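Local coordinates for E3 ubiquitin-protein ligase HERC2 (Homo sapiens, PDB 4L1M) that probably acts as an E3 ligase attaching ubiquitin to target proteins, the part here being its first RCC1-like beta-propeller domain, at residues S162-A166 with T176-G180. Numbering follows the deposited sequence.
Sequences STYSA and TWGRG
Ser165 and Trp177 form the hydrogen-bonded antiparallel pair on which this hairpin contact is built. Two backbone bonds link them: Ser165 N to Trp177 O at 2.8 Å, and Trp177 N to Ser165 O at 3.0 Å, the first noticeably bent. Past the end of the strand pairing, Arg179 N bonds to Thr163 O at 3.1 Å. That bond is almost straight, 175° at the hydrogen, and continues the ladder into the loops. Segment axes close to antiparallel confirm the course, and Thr176 CA adds a C-H···O contact to Ser165 O.

Aromatic packing lies on the Ser165 side of the sheet. With CG between backbone N and carbonyl carbon (chi1 64°), the Trp177 indole folds back over the partner strand. Ser165 CB sits over one face, 3.7 Å from the centroid of the five-membered ring. This is a CH-pi contact, 25° off the ring normal; the six-membered ring reaches on over Ala166, its CZ3 nearest Ala166 C. Ser165 OG is instead engaged by His108 and the carbonyl of Arg128.

On the other face Ala166 CB meets Thr176 CG2 at 3.8 Å. Farther along, the Arg179 CB-CG portion crosses the Thr163 side chain, carbon against hydroxyl and CB, with Arg179 CB 3.5 Å from Thr163 OG1, while its guanidinium turns away to a salt bridge with Asp192. Gly178 pairs with Tyr164 in the non-hydrogen-bonded site; the tyrosine ring leads away, and its hydroxyl OH is hydrogen-bonded with Thr219 OG1 and Gly213 N.

The pair belongs to the two middle strands of one four-stranded propeller blade. Backbone bonds fix their register, the indole shields one side of the pairing, and the polar ends of Tyr164 and Ser165 tie this largely buried hairpin to residues beyond its blade.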
ATOM      1  N   SER A 162       0.249   8.012   5.685  1.00 40.63           N
ATOM      2  CA  SER A 162       0.755   8.102   7.064  1.00 40.95           C
ATOM      3  C   SER A 162      -0.195   8.917   7.920  1.00 39.70           C
ATOM      4  O   SER A 162      -0.379   8.604   9.088  1.00 40.68           O
ATOM      5  CB  SER A 162       2.162   8.705   7.106  1.00 40.14           C
ATOM      6  OG  SER A 162       2.158   9.988   6.524  1.00 41.04           O
ATOM      7  N   THR A 163      -0.811   9.939   7.331  1.00 38.46           N
ATOM      8  CA  THR A 163      -1.704  10.816   8.077  1.00 39.64           C
ATOM      9  C   THR A 163      -3.052  11.098   7.411  1.00 38.84           C
ATOM     10  O   THR A 163      -3.761  12.021   7.817  1.00 40.18           O
ATOM     11  CB  THR A 163      -1.015  12.170   8.343  1.00 40.05           C
ATOM     12  OG1 THR A 163      -0.717  12.797   7.097  1.00 37.57           O
ATOM     13  CG2 THR A 163       0.265  11.974   9.153  1.00 39.18           C
ATOM     14  N   TYR A 164      -3.395  10.333   6.382  1.00 38.00           N
ATOM     15  CA  TYR A 164      -4.648  10.538   5.675  1.00 37.74           C
ATOM     16  C   TYR A 164      -5.176   9.229   5.133  1.00 36.97           C
ATOM     17  O   TYR A 164      -4.590   8.179   5.392  1.00 36.57           O
ATOM     18  CB  TYR A 164      -4.510  11.603   4.586  1.00 37.91           C
ATOM     19  CG  TYR A 164      -3.574  11.316   3.437  1.00 38.14           C
ATOM     20  CD1 TYR A 164      -2.207  11.118   3.634  1.00 37.68           C
ATOM     21  CD2 TYR A 164      -4.040  11.343   2.132  1.00 38.38           C
ATOM     22  CE1 TYR A 164      -1.353  10.888   2.557  1.00 38.71           C
ATOM     23  CE2 TYR A 164      -3.192  11.119   1.063  1.00 38.19           C
ATOM     24  CZ  TYR A 164      -1.856  10.892   1.272  1.00 38.31           C
ATOM     25  OH  TYR A 164      -1.029  10.678   0.178  1.00 38.18           O
ATOM     26  N   SER A 165      -6.304   9.295   4.424  1.00 36.88           N
ATOM     27  CA  SER A 165      -7.030   8.117   4.012  1.00 35.89           C
ATOM     28  C   SER A 165      -7.720   8.367   2.658  1.00 37.09           C
ATOM     29  O   SER A 165      -7.966   9.520   2.269  1.00 35.88           O
ATOM     30  CB  SER A 165      -8.082   7.770   5.074  1.00 36.74           C
ATOM     31  OG  SER A 165      -7.494   7.528   6.345  1.00 36.69           O
ATOM     32  N   ALA A 166      -8.034   7.288   1.945  1.00 36.27           N
ATOM     33  CA  ALA A 166      -8.830   7.415   0.736  1.00 38.06           C
ATOM     34  C   ALA A 166      -9.750   6.216   0.531  1.00 40.36           C
ATOM     35  O   ALA A 166      -9.578   5.154   1.169  1.00 40.70           O
ATOM     36  CB  ALA A 166      -7.937   7.609  -0.475  1.00 36.98           C
ATOM     37  N   THR A 176     -11.065  11.475  -0.277  1.00 38.15           N
ATOM     38  CA  THR A 176      -9.893  11.525   0.576  1.00 38.28           C
ATOM     39  C   THR A 176     -10.229  12.292   1.842  1.00 40.60           C
ATOM     40  O   THR A 176     -11.191  13.052   1.866  1.00 43.59           O
ATOM     41  CB  THR A 176      -8.732  12.235  -0.111  1.00 38.65           C
ATOM     42  OG1 THR A 176      -9.197  13.467  -0.671  1.00 38.82           O
ATOM     43  CG2 THR A 176      -8.149  11.367  -1.226  1.00 37.65           C
ATOM     44  N   TRP A 177      -9.477  12.043   2.918  1.00 40.54           N
ATOM     45  CA  TRP A 177      -9.674  12.765   4.186  1.00 40.41           C
ATOM     46  C   TRP A 177      -8.478  12.583   5.105  1.00 39.80           C
ATOM     47  O   TRP A 177      -7.642  11.720   4.882  1.00 36.72           O
ATOM     48  CB  TRP A 177     -10.989  12.352   4.874  1.00 40.81           C
ATOM     49  CG  TRP A 177     -11.077  10.911   5.323  1.00 40.31           C
ATOM     50  CD1 TRP A 177     -10.892  10.436   6.595  1.00 40.27           C
ATOM     51  CD2 TRP A 177     -11.390   9.763   4.517  1.00 39.62           C
ATOM     52  NE1 TRP A 177     -11.056   9.078   6.628  1.00 39.29           N
ATOM     53  CE2 TRP A 177     -11.357   8.633   5.372  1.00 38.79           C
ATOM     54  CE3 TRP A 177     -11.679   9.574   3.155  1.00 39.28           C
ATOM     55  CZ2 TRP A 177     -11.619   7.338   4.915  1.00 38.88           C
ATOM     56  CZ3 TRP A 177     -11.923   8.274   2.697  1.00 39.57           C
ATOM     57  CH2 TRP A 177     -11.908   7.178   3.579  1.00 38.70           C
ATOM     58  N   GLY A 178      -8.407  13.416   6.138  1.00 43.16           N
ATOM     59  CA  GLY A 178      -7.257  13.426   7.066  1.00 42.81           C
ATOM     60  C   GLY A 178      -6.481  14.714   6.913  1.00 43.32           C
ATOM     61  O   GLY A 178      -7.056  15.748   6.588  1.00 41.78           O
ATOM     62  N   ARG A 179      -5.166  14.645   7.127  1.00 44.61           N
ATOM     63  CA  ARG A 179      -4.305  15.838   7.067  1.00 44.50           C
ATOM     64  C   ARG A 179      -4.216  16.345   5.658  1.00 43.49           C
ATOM     65  O   ARG A 179      -4.219  15.578   4.714  1.00 40.72           O
ATOM     66  CB  ARG A 179      -2.916  15.532   7.584  1.00 44.94           C
ATOM     67  CG  ARG A 179      -2.844  15.293   9.078  1.00 46.85           C
ATOM     68  CD  ARG A 179      -2.902  16.598   9.844  1.00 50.59           C
ATOM     69  NE  ARG A 179      -2.636  16.407  11.287  1.00 54.14           N
ATOM     70  CZ  ARG A 179      -2.786  17.356  12.222  1.00 52.86           C
ATOM     71  NH1 ARG A 179      -3.221  18.570  11.903  1.00 52.62           N
ATOM     72  NH2 ARG A 179      -2.508  17.095  13.487  1.00 53.75           N
ATOM     73  N   GLY A 180      -4.137  17.662   5.521  1.00 46.20           N
ATOM     74  CA  GLY A 180      -4.209  18.310   4.210  1.00 46.84           C
ATOM     75  C   GLY A 180      -2.917  18.946   3.742  1.00 46.11           C
ATOM     76  O   GLY A 180      -2.856  19.442   2.627  1.00 47.71           O
TER